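Local coordinates for uncharacterized protein (Bacillus subtilis, PDB 5DQV) that acts as a metal-dependent nucleotide pyrophosphohydrolase built on an all-helical HD domain, here with nickel bound, at residues A[50-54]-A[55-59]; A[69-72]-A[73-77]; A[84-88]-A[89-93]; A[174-178]-A[179-183]. All coordinates share one frame; numbering follows the deposited sequence.

Contact 1: residues A[50-54]-A[55-59]; sequences ENADL and FIVET
Asp53, the N-cap of helix 54-63, reaches Ile56 by bending its carboxylate back over the first turn of that helix. From CB the chain leads to CG anti to the backbone N (chi1 -175°), which brings the carboxylate across the side chain of Ile56; Asp53 CG lies 3.7 Å from Ile56 CG1. At the tip, Asp53 OD1 accepts the capping bond from Ile56 N at 3.0 Å, fairly straight at 160° but arriving from above the carboxylate plane. Asp53 OD1 also lies 3.6 Å from Phe55 CB. Asp53 OD2 lies 4.0 Å from Ile56 CG1 and forms a long, weak ion pair with Arg98. The helix then starts regularly: Asp53 O takes Val57 N in the carbonyl plane and Leu54 O takes Glu58 N. Ala52 CB meets Val57 CG2 at 4.1 Å, in the positions of a hydrophobic staple flanking the N-cap. A water joins Glu58 OE1 to Leu54 O, the latter bond weak, while Glu58 OE2 pairs with Arg17. The cap comes two residues after Asn51, where a Schellman motif ends helix 33-50. Helix 54-63 lies with Phe55 and Glu58 against helix 8-24, Ile56 on helix 93-106 and Val57 on helix 121-132.

Contact 2: residues A[69-72]-A[73-77]; sequences VKLP and DTIRL
Pro72 and Arg76 close a tight turn in the loop between helices 54-63 and 79-88 of the HD domain. Pro72 O accepts two backbone N-H groups. Ile75 N, at 3.0 Å and well above the carbonyl plane, closes a type I beta turn with Asp73 and Thr74 at its corners; Arg76 N, coming nearly along the C=O axis at 2.9 Å, closes an alpha turn on the same oxygen.

The better packed side is apolar. Leu71 and Ile75 cross at about a right angle, with Leu71 CD1 4.1 Å from Ile75 CG2. Pro72 instead runs alongside Ile75, and its CG meets Ile75 CD1. Leu71 CB also rests on Arg76 CB, 3.9 Å away. Leu71 and Ile75 continue this patch onto Leu24 of helix 8-24, and Ile75 reaches Val23 as well.

The other side is looser and exposed to solvent. Arg76 carries its CG anti to the backbone N (chi1 -173°), and its chain, extended as far as NE, runs alongside Val69, the two side chains pointing the same way. Val69 CG1 lies over one guanidinium face, offset toward its rim and 3.8 Å from Arg76 NH2. Arg76 NE bonds to Ile67 O, tying the arginine to the chain that leads into the loop. A water adds a polar link on this side: it donates to Val69 O and to Asp73 OD1, and accepts from Arg76 NH1 at 3.0 Å, at the edge of the guanidinium and in its plane.

Contact 3: residues A[84-88]-A[89-93]; sequences NQLVT and FGIGK
Gln85 lies over one face of the Phe89 ring at the C-terminal end of helix 79-88. The glutamine starts with CG anti to its own N (chi1 -165°), which sets CG over the ring face, and the bend at chi2 (88°) then carries CD and the amide round toward Phe89 CZ. Gln85 CG stands 4.0 Å from the centroid of the Phe89 ring, a CH-pi contact. Gln85 NE2 approaches Phe89 CZ to 3.5 Å, but the amide and ring planes are 61° apart, so the two groups are not stacked. The phenylalanine has CG beside its backbone N, anti to the carbonyl carbon, and this turns the ring back along the helix; Phe89 CG sits 3.2 Å from Gln85 O, which also accepts Phe89 N.

Leu86 and Ile91 carry the buried side. They lie side by side and point the same way, with Leu86 CD2 and Ile91 CD1 4.2 Å apart. Both reach Ile16 of helix 8-24 and Thr59 of helix 54-63. Thr88 OG1 bonds to Asn84 O at 2.7 Å; Thr88 N reaches that oxygen from the opposite face of the carbonyl plane.

The backbone closes by Ile91 N to Leu86 O at 3.1 Å and Gly90 N to Val87 O at 3.0 Å, the latter from high above the carbonyl plane. A water donates to both Val87 O and Ile91 O. Gly90 has positive phi, and with these two bonds back into the last turn the helix ends in a Schellman motif.

Contact 4: residues A[174-178]-A[179-183]; sequences DMMNT and DTARE
Arg182 folds its guanidinium back over the start of helix 179-202, and Thr178 caps that same end. Arg182 NH2 donates to Met176 O at 2.9 Å, with the donor above the carbonyl plane and the bond bent to 142°. A second, weak bond runs from the same nitrogen to Asn177 O. Thr178 O lies over the centre of the guanidinium face, while Arg182 N bonds to that oxygen at 2.9 Å. The sharp bend at chi3 (-77°) turns the arginine back to these carbonyls. At the edge, Arg182 NH1 makes a salt bridge with Asp179 OD1, 2.9 Å away and in the guanidinium plane, so the group is held at two corners.

Thr178 is the N-cap. Its OG1, set between the backbone N and the carbonyl carbon (chi1 62°), accepts Ala181 N at 3.1 Å. Ala181 CB meets Met176 SD at 4.1 Å.

Further out, Asp128 of helix 121-132 fixes the backbone at and just before the cap: its two carboxylate oxygens accept Asn177 N and Thr178 N. Asn177 ND2 bonds to Gln127 on the same helix, and Met176 packs on Arg131 and Leu132. Helix 33-50 lies against the cap through Ile46 and Glu50, which touch Thr178.

Contacts 1 and 3 meet directly: Phe55 CZ touches Ile91 CD1 at 3.3 Å, and Thr59 CG2 lies 3.9 Å from Leu86 CD2, so the start of helix 54-63 packs on the end of helix 79-88 and the loop that follows it. Contact 1 also reaches contact 4, where Glu50 OE2 and Thr180 OG1 are hydrogen-bonded at 2.7 Å. Contact 2 touches none of the others; its nearest atoms are about 6 Å from contact 3. The nickel, at the site of His35, His64, Asp65 and Asp130, is about 9 Å from the side chain of Leu71, 12 Å from that of Met176 and 13 Å from that of Val57.

Contact 1: residues A[50-54]-A[55-59]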
loop_
_atom_site.group_PDB
_atom_site.type_symbol
_atom_site.label_atom_id
_atom_site.label_comp_id
_atom_site.label_asym_id
_atom_site.label_seq_id
_atom_site.Cartn_x
_atom_site.Cartn_y
_atom_site.Cartn_z
ATOM N N GLU A 50 -24.868 18.387 -6.700
ATOM C CA GLU A 50 -25.931 17.642 -7.399
ATOM C C GLU A 50 -27.342 17.996 -6.903
ATOM O O GLU A 50 -28.314 17.471 -7.402
ATOM C CB GLU A 50 -25.659 16.139 -7.263
ATOM C CG GLU A 50 -24.393 15.678 -7.997
ATOM C CD GLU A 50 -24.576 15.602 -9.484
ATOM O OE1 GLU A 50 -25.700 15.222 -9.951
ATOM O OE2 GLU A 50 -23.620 15.935 -10.212
ATOM N N ASN A 51 -27.432 18.875 -5.903
ATOM C CA ASN A 51 -28.703 19.260 -5.261
ATOM C C ASN A 51 -29.451 18.085 -4.674
ATOM O O ASN A 51 -30.672 18.007 -4.812
ATOM C CB ASN A 51 -29.634 19.971 -6.262
ATOM C CG ASN A 51 -29.188 21.364 -6.584
ATOM O OD1 ASN A 51 -28.735 21.635 -7.686
ATOM N ND2 ASN A 51 -29.339 22.259 -5.629
ATOM N N ALA A 52 -28.726 17.177 -4.019
ATOM C CA ALA A 52 -29.317 16.036 -3.361
ATOM C C ALA A 52 -29.645 16.471 -1.927
ATOM O O ALA A 52 -29.222 17.547 -1.493
ATOM C CB ALA A 52 -28.349 14.867 -3.388
ATOM N N ASP A 53 -30.430 15.688 -1.213
ATOM C CA ASP A 53 -30.718 15.991 0.197
ATOM C C ASP A 53 -29.480 15.772 1.040
ATOM O O ASP A 53 -29.072 14.620 1.238
ATOM C CB ASP A 53 -31.824 15.098 0.713
ATOM C CG ASP A 53 -32.251 15.454 2.154
ATOM O OD1 ASP A 53 -31.455 15.548 3.144
ATOM O OD2 ASP A 53 -33.438 15.620 2.289
ATOM N N LEU A 54 -28.884 16.845 1.553
ATOM C CA LEU A 54 -27.551 16.733 2.209
ATOM C C LEU A 54 -27.583 15.976 3.556
ATOM O O LEU A 54 -26.609 15.285 3.930
ATOM C CB LEU A 54 -26.922 18.118 2.415
ATOM C CG LEU A 54 -26.583 18.931 1.176
ATOM C CD1 LEU A 54 -25.799 20.231 1.510
ATOM C CD2 LEU A 54 -25.822 18.078 0.104
ATOM N N PHE A 55 -28.695 16.104 4.281
ATOM C CA PHE A 55 -28.790 15.414 5.545
ATOM C C PHE A 55 -28.843 13.917 5.315
ATOM O O PHE A 55 -28.179 13.140 6.024
ATOM C CB PHE A 55 -29.994 15.899 6.365
ATOM C CG PHE A 55 -30.104 15.234 7.709
ATOM C CD1 PHE A 55 -29.126 15.441 8.666
ATOM C CD2 PHE A 55 -31.163 14.396 7.999
ATOM C CE1 PHE A 55 -29.194 14.838 9.884
ATOM C CE2 PHE A 55 -31.256 13.787 9.200
ATOM C CZ PHE A 55 -30.263 14.022 10.174
ATOM N N ILE A 56 -29.603 13.495 4.303
ATOM C CA ILE A 56 -29.719 12.069 4.042
ATOM C C ILE A 56 -28.377 11.572 3.522
ATOM O O ILE A 56 -27.915 10.487 3.893
ATOM C CB ILE A 56 -30.875 11.725 3.042
ATOM C CG1 ILE A 56 -32.263 12.077 3.611
ATOM C CG2 ILE A 56 -30.815 10.281 2.646
ATOM C CD1 ILE A 56 -32.571 11.413 5.005
ATOM N N VAL A 57 -27.740 12.352 2.665
ATOM C CA VAL A 57 -26.461 11.935 2.100
ATOM C C VAL A 57 -25.427 11.744 3.212
ATOM O O VAL A 57 -24.733 10.707 3.268
ATOM C CB VAL A 57 -25.936 12.952 1.095
ATOM C CG1 VAL A 57 -24.424 12.717 0.866
ATOM C CG2 VAL A 57 -26.727 12.864 -0.231
ATOM N N GLU A 58 -25.352 12.725 4.123
ATOM C CA GLU A 58 -24.339 12.639 5.181
ATOM C C GLU A 58 -24.604 11.473 6.137
ATOM O O GLU A 58 -23.666 10.777 6.525
ATOM C CB GLU A 58 -24.248 13.927 5.944
ATOM C CG GLU A 58 -23.077 13.986 6.854
ATOM C CD GLU A 58 -22.967 15.293 7.562
ATOM O OE1 GLU A 58 -23.835 16.202 7.381
ATOM O OE2 GLU A 58 -22.039 15.374 8.371
ATOM N N THR A 59 -25.846 11.318 6.561
ATOM C CA THR A 59 -26.255 10.228 7.423
ATOM C C THR A 59 -26.009 8.867 6.822
ATOM O O THR A 59 -25.365 8.019 7.465
ATOM C CB THR A 59 -27.716 10.364 7.887
ATOM O OG1 THR A 59 -27.869 11.622 8.542
ATOM C CG2 THR A 59 -28.057 9.237 8.845
HETATM O O HOH W 1 -25.287 17.180 5.512
#

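Contact 2: residues A[69-72]-A[73-77]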
loop_
_atom_site.group_PDB
_atom_site.type_symbol
_atom_site.label_atom_id
_atom_site.label_comp_id
_atom_site.label_asym_id
_atom_site.label_seq_id
_atom_site.Cartn_x
_atom_site.Cartn_y
_atom_site.Cartn_z
ATOM N N VAL A 69 -20.709 -6.809 5.477
ATOM C CA VAL A 69 -20.250 -8.122 5.845
ATOM C C VAL A 69 -18.768 -8.149 6.174
ATOM O O VAL A 69 -18.312 -9.039 6.893
ATOM C CB VAL A 69 -20.528 -9.112 4.727
ATOM C CG1 VAL A 69 -22.035 -9.179 4.522
ATOM C CG2 VAL A 69 -19.759 -8.706 3.429
ATOM N N LYS A 70 -18.042 -7.169 5.652
ATOM C CA LYS A 70 -16.600 -7.119 5.818
ATOM C C LYS A 70 -16.163 -6.697 7.213
ATOM O O LYS A 70 -15.036 -6.985 7.608
ATOM C CB LYS A 70 -15.992 -6.190 4.770
ATOM C CG LYS A 70 -15.812 -6.874 3.389
ATOM N N LEU A 71 -17.044 -6.039 7.980
ATOM C CA LEU A 71 -16.701 -5.706 9.346
ATOM C C LEU A 71 -16.654 -6.961 10.153
ATOM O O LEU A 71 -17.407 -7.879 9.905
ATOM C CB LEU A 71 -17.706 -4.748 9.988
ATOM C CG LEU A 71 -17.514 -3.283 9.655
ATOM C CD1 LEU A 71 -18.631 -2.468 10.245
ATOM C CD2 LEU A 71 -16.163 -2.834 10.192
ATOM N N PRO A 72 -15.784 -6.991 11.169
ATOM C CA PRO A 72 -15.775 -8.134 12.028
ATOM C C PRO A 72 -17.071 -8.276 12.803
ATOM O O PRO A 72 -17.809 -7.305 13.011
ATOM C CB PRO A 72 -14.604 -7.859 12.996
ATOM C CG PRO A 72 -14.330 -6.423 12.888
ATOM C CD PRO A 72 -14.750 -6.008 11.523
ATOM N N ASP A 73 -17.313 -9.508 13.216
ATOM C CA ASP A 73 -18.515 -9.885 13.969
ATOM C C ASP A 73 -18.673 -9.216 15.331
ATOM O O ASP A 73 -19.765 -9.089 15.844
ATOM C CB ASP A 73 -18.469 -11.389 14.174
ATOM C CG ASP A 73 -18.705 -12.138 12.901
ATOM O OD1 ASP A 73 -19.198 -11.508 11.919
ATOM O OD2 ASP A 73 -18.423 -13.335 12.917
ATOM N N THR A 74 -17.575 -8.786 15.927
ATOM C CA THR A 74 -17.650 -7.999 17.163
ATOM C C THR A 74 -18.199 -6.573 16.928
ATOM O O THR A 74 -18.598 -5.889 17.852
ATOM C CB THR A 74 -16.247 -7.924 17.814
ATOM O OG1 THR A 74 -15.337 -7.418 16.841
ATOM C CG2 THR A 74 -15.750 -9.347 18.302
ATOM N N ILE A 75 -18.257 -6.115 15.687
ATOM C CA ILE A 75 -18.593 -4.727 15.420
ATOM C C ILE A 75 -19.795 -4.552 14.538
ATOM O O ILE A 75 -20.619 -3.666 14.788
ATOM C CB ILE A 75 -17.358 -3.999 14.834
ATOM C CG1 ILE A 75 -16.267 -3.891 15.942
ATOM C CG2 ILE A 75 -17.761 -2.646 14.240
ATOM C CD1 ILE A 75 -14.903 -3.333 15.479
ATOM N N ARG A 76 -19.913 -5.385 13.499
ATOM C CA ARG A 76 -20.968 -5.263 12.521
ATOM C C ARG A 76 -22.349 -5.185 13.189
ATOM O O ARG A 76 -22.599 -5.897 14.164
ATOM C CB ARG A 76 -20.872 -6.464 11.538
ATOM C CG ARG A 76 -21.810 -6.401 10.330
ATOM C CD ARG A 76 -21.655 -7.614 9.399
ATOM N NE ARG A 76 -22.882 -7.766 8.610
ATOM C CZ ARG A 76 -23.373 -8.919 8.133
ATOM N NH1 ARG A 76 -22.763 -10.052 8.337
ATOM N NH2 ARG A 76 -24.518 -8.937 7.448
ATOM N N LEU A 77 -23.215 -4.287 12.697
ATOM C CA LEU A 77 -24.589 -4.119 13.217
ATOM C C LEU A 77 -25.611 -4.737 12.285
ATOM O O LEU A 77 -25.330 -4.893 11.100
ATOM C CB LEU A 77 -24.925 -2.627 13.313
ATOM C CG LEU A 77 -24.047 -1.865 14.317
ATOM C CD1 LEU A 77 -24.489 -0.427 14.514
ATOM C CD2 LEU A 77 -23.970 -2.685 15.641
HETATM O O HOH W 2 -19.882 -10.322 9.226
#

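Contact 3: residues A[84-88]-A[89-93]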
loop_
_atom_site.group_PDB
_atom_site.type_symbol
_atom_site.label_atom_id
_atom_site.label_comp_id
_atom_site.label_asym_id
_atom_site.label_seq_id
_atom_site.Cartn_x
_atom_site.Cartn_y
_atom_site.Cartn_z
ATOM N N ASN A 84 -32.827 1.652 14.763
ATOM C CA ASN A 84 -33.255 2.011 16.128
ATOM C C ASN A 84 -32.445 3.151 16.715
ATOM O O ASN A 84 -33.000 4.034 17.403
ATOM C CB ASN A 84 -33.223 0.781 17.030
ATOM C CG ASN A 84 -34.335 -0.236 16.709
ATOM O OD1 ASN A 84 -35.276 0.079 16.010
ATOM N ND2 ASN A 84 -34.247 -1.445 17.305
ATOM N N GLN A 85 -31.145 3.174 16.421
ATOM C CA GLN A 85 -30.276 4.201 16.967
ATOM C C GLN A 85 -30.564 5.504 16.295
ATOM O O GLN A 85 -30.614 6.571 16.942
ATOM C CB GLN A 85 -28.806 3.801 16.787
ATOM C CG GLN A 85 -27.796 4.581 17.603
ATOM C CD GLN A 85 -27.548 3.999 18.999
ATOM O OE1 GLN A 85 -28.378 3.247 19.516
ATOM N NE2 GLN A 85 -26.439 4.387 19.634
ATOM N N LEU A 86 -30.723 5.464 14.972
ATOM C CA LEU A 86 -31.115 6.700 14.254
ATOM C C LEU A 86 -32.392 7.313 14.819
ATOM O O LEU A 86 -32.471 8.543 15.033
ATOM C CB LEU A 86 -31.277 6.445 12.731
ATOM C CG LEU A 86 -30.002 6.062 11.989
ATOM C CD1 LEU A 86 -30.360 5.639 10.532
ATOM C CD2 LEU A 86 -29.015 7.246 12.060
ATOM N N VAL A 87 -33.412 6.486 15.022
ATOM C CA VAL A 87 -34.702 6.962 15.515
ATOM C C VAL A 87 -34.568 7.512 16.955
ATOM O O VAL A 87 -35.153 8.523 17.304
ATOM C CB VAL A 87 -35.788 5.828 15.413
ATOM C CG1 VAL A 87 -37.054 6.134 16.230
ATOM C CG2 VAL A 87 -36.134 5.607 13.934
ATOM N N THR A 88 -33.816 6.816 17.790
ATOM C CA THR A 88 -33.604 7.261 19.154
ATOM C C THR A 88 -32.913 8.596 19.139
ATOM O O THR A 88 -33.222 9.499 19.926
ATOM C CB THR A 88 -32.718 6.246 19.885
ATOM O OG1 THR A 88 -33.402 4.993 19.926
ATOM C CG2 THR A 88 -32.359 6.731 21.301
ATOM N N PHE A 89 -31.957 8.738 18.241
ATOM C CA PHE A 89 -31.246 9.990 18.087
ATOM C C PHE A 89 -32.084 11.134 17.514
ATOM O O PHE A 89 -31.589 12.292 17.445
ATOM C CB PHE A 89 -29.977 9.804 17.263
ATOM C CG PHE A 89 -28.844 9.080 17.963
ATOM C CD1 PHE A 89 -28.750 8.978 19.340
ATOM C CD2 PHE A 89 -27.795 8.592 17.208
ATOM C CE1 PHE A 89 -27.650 8.336 19.940
ATOM C CE2 PHE A 89 -26.720 8.007 17.801
ATOM C CZ PHE A 89 -26.640 7.880 19.168
ATOM N N GLY A 90 -33.339 10.856 17.139
ATOM C CA GLY A 90 -34.285 11.897 16.751
ATOM C C GLY A 90 -34.471 12.090 15.250
ATOM O O GLY A 90 -35.217 12.994 14.827
ATOM N N ILE A 91 -33.855 11.227 14.431
ATOM C CA ILE A 91 -34.118 11.269 13.009
ATOM C C ILE A 91 -35.537 10.753 12.796
ATOM O O ILE A 91 -35.878 9.705 13.306
ATOM C CB ILE A 91 -33.048 10.427 12.208
ATOM C CG1 ILE A 91 -31.665 11.086 12.407
ATOM C CG2 ILE A 91 -33.468 10.263 10.740
ATOM C CD1 ILE A 91 -30.751 10.973 11.271
ATOM N N GLY A 92 -36.342 11.452 12.020
ATOM C CA GLY A 92 -37.741 11.037 11.769
ATOM C C GLY A 92 -37.834 9.696 11.036
ATOM O O GLY A 92 -36.890 9.267 10.393
ATOM N N LYS A 93 -38.981 9.042 11.141
ATOM C CA LYS A 93 -39.183 7.706 10.568
ATOM C C LYS A 93 -38.912 7.699 9.078
ATOM O O LYS A 93 -38.320 6.762 8.557
ATOM C CB LYS A 93 -40.631 7.226 10.797
ATOM C CG LYS A 93 -41.043 5.977 9.951
ATOM C CD LYS A 93 -42.520 5.575 10.123
ATOM C CE LYS A 93 -42.902 4.445 9.141
ATOM N NZ LYS A 93 -41.725 3.597 8.793
HETATM O O HOH W 3 -36.852 9.972 15.905
#

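Contact 4: residues A[174-178]-A[179-183]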
loop_
_atom_site.group_PDB
_atom_site.type_symbol
_atom_site.label_atom_id
_atom_site.label_comp_id
_atom_site.label_asym_id
_atom_site.label_seq_id
_atom_site.Cartn_x
_atom_site.Cartn_y
_atom_site.Cartn_z
ATOM N N ASP A 174 -15.921 3.954 -14.809
ATOM C CA ASP A 174 -17.023 3.692 -15.705
ATOM C C ASP A 174 -18.364 3.557 -14.989
ATOM O O ASP A 174 -19.380 3.563 -15.651
ATOM C CB ASP A 174 -16.805 2.398 -16.494
ATOM C CG ASP A 174 -15.545 2.433 -17.346
ATOM O OD1 ASP A 174 -15.305 3.476 -17.987
ATOM O OD2 ASP A 174 -14.806 1.436 -17.334
ATOM N N MET A 175 -18.365 3.371 -13.673
ATOM C CA MET A 175 -19.637 3.085 -12.949
ATOM C C MET A 175 -20.081 4.223 -12.033
ATOM O O MET A 175 -20.979 4.058 -11.217
ATOM C CB MET A 175 -19.511 1.769 -12.149
ATOM C CG MET A 175 -19.313 0.482 -13.058
ATOM S SD MET A 175 -18.590 -0.850 -12.016
ATOM C CE MET A 175 -20.164 -1.603 -11.644
ATOM N N MET A 176 -19.482 5.388 -12.204
ATOM C CA MET A 176 -19.868 6.575 -11.443
ATOM C C MET A 176 -21.253 6.994 -11.917
ATOM O O MET A 176 -21.551 7.002 -13.147
ATOM C CB MET A 176 -18.828 7.682 -11.647
ATOM C CG MET A 176 -17.464 7.358 -11.026
ATOM S SD MET A 176 -17.472 7.365 -9.193
ATOM C CE MET A 176 -15.917 6.503 -9.070
ATOM N N ASN A 177 -22.105 7.320 -10.926
ATOM C CA ASN A 177 -23.444 7.750 -11.147
ATOM C C ASN A 177 -23.590 9.249 -11.552
ATOM O O ASN A 177 -24.333 9.574 -12.470
ATOM C CB ASN A 177 -24.279 7.476 -9.899
ATOM C CG ASN A 177 -24.356 5.990 -9.564
ATOM O OD1 ASN A 177 -24.970 5.192 -10.317
ATOM N ND2 ASN A 177 -23.809 5.623 -8.383
ATOM N N THR A 178 -22.922 10.150 -10.841
ATOM C CA THR A 178 -23.204 11.587 -10.989
ATOM C C THR A 178 -22.157 12.243 -11.870
ATOM O O THR A 178 -21.015 11.763 -11.952
ATOM C CB THR A 178 -23.266 12.298 -9.609
ATOM O OG1 THR A 178 -21.995 12.203 -8.944
ATOM C CG2 THR A 178 -24.330 11.654 -8.701
ATOM N N ASP A 179 -22.565 13.337 -12.517
ATOM C CA ASP A 179 -21.663 14.184 -13.267
ATOM C C ASP A 179 -20.519 14.693 -12.378
ATOM O O ASP A 179 -19.361 14.655 -12.807
ATOM C CB ASP A 179 -22.429 15.364 -13.886
ATOM C CG ASP A 179 -23.358 14.926 -15.036
ATOM O OD1 ASP A 179 -23.186 13.786 -15.534
ATOM O OD2 ASP A 179 -24.245 15.724 -15.423
ATOM N N THR A 180 -20.844 15.121 -11.151
ATOM C CA THR A 180 -19.837 15.655 -10.251
ATOM C C THR A 180 -18.786 14.590 -9.929
ATOM O O THR A 180 -17.576 14.832 -10.019
ATOM C CB THR A 180 -20.449 16.205 -8.951
ATOM O OG1 THR A 180 -21.391 17.233 -9.286
ATOM C CG2 THR A 180 -19.333 16.806 -8.040
ATOM N N ALA A 181 -19.249 13.404 -9.561
ATOM C CA ALA A 181 -18.349 12.290 -9.266
ATOM C C ALA A 181 -17.532 11.876 -10.481
ATOM O O ALA A 181 -16.346 11.544 -10.351
ATOM C CB ALA A 181 -19.134 11.069 -8.709
ATOM N N ARG A 182 -18.161 11.871 -11.656
ATOM C CA ARG A 182 -17.461 11.476 -12.857
ATOM C C ARG A 182 -16.263 12.413 -13.102
ATOM O O ARG A 182 -15.166 11.974 -13.458
ATOM C CB ARG A 182 -18.402 11.465 -14.070
ATOM C CG ARG A 182 -18.056 10.431 -15.058
ATOM C CD ARG A 182 -19.128 10.251 -16.134
ATOM N NE ARG A 182 -20.269 9.492 -15.602
ATOM C CZ ARG A 182 -21.495 9.953 -15.414
ATOM N NH1 ARG A 182 -21.821 11.206 -15.718
ATOM N NH2 ARG A 182 -22.416 9.140 -14.916
ATOM N N GLU A 183 -16.484 13.690 -12.868
ATOM C CA GLU A 183 -15.438 14.676 -13.034
ATOM C C GLU A 183 -14.300 14.422 -12.045
ATOM O O GLU A 183 -13.138 14.389 -12.446
ATOM C CB GLU A 183 -16.019 16.066 -12.844
ATOM C CG GLU A 183 -15.141 17.137 -13.340
ATOM C CD GLU A 183 -15.856 18.472 -13.375
ATOM O OE1 GLU A 183 -17.098 18.502 -13.522
ATOM O OE2 GLU A 183 -15.149 19.498 -13.266
#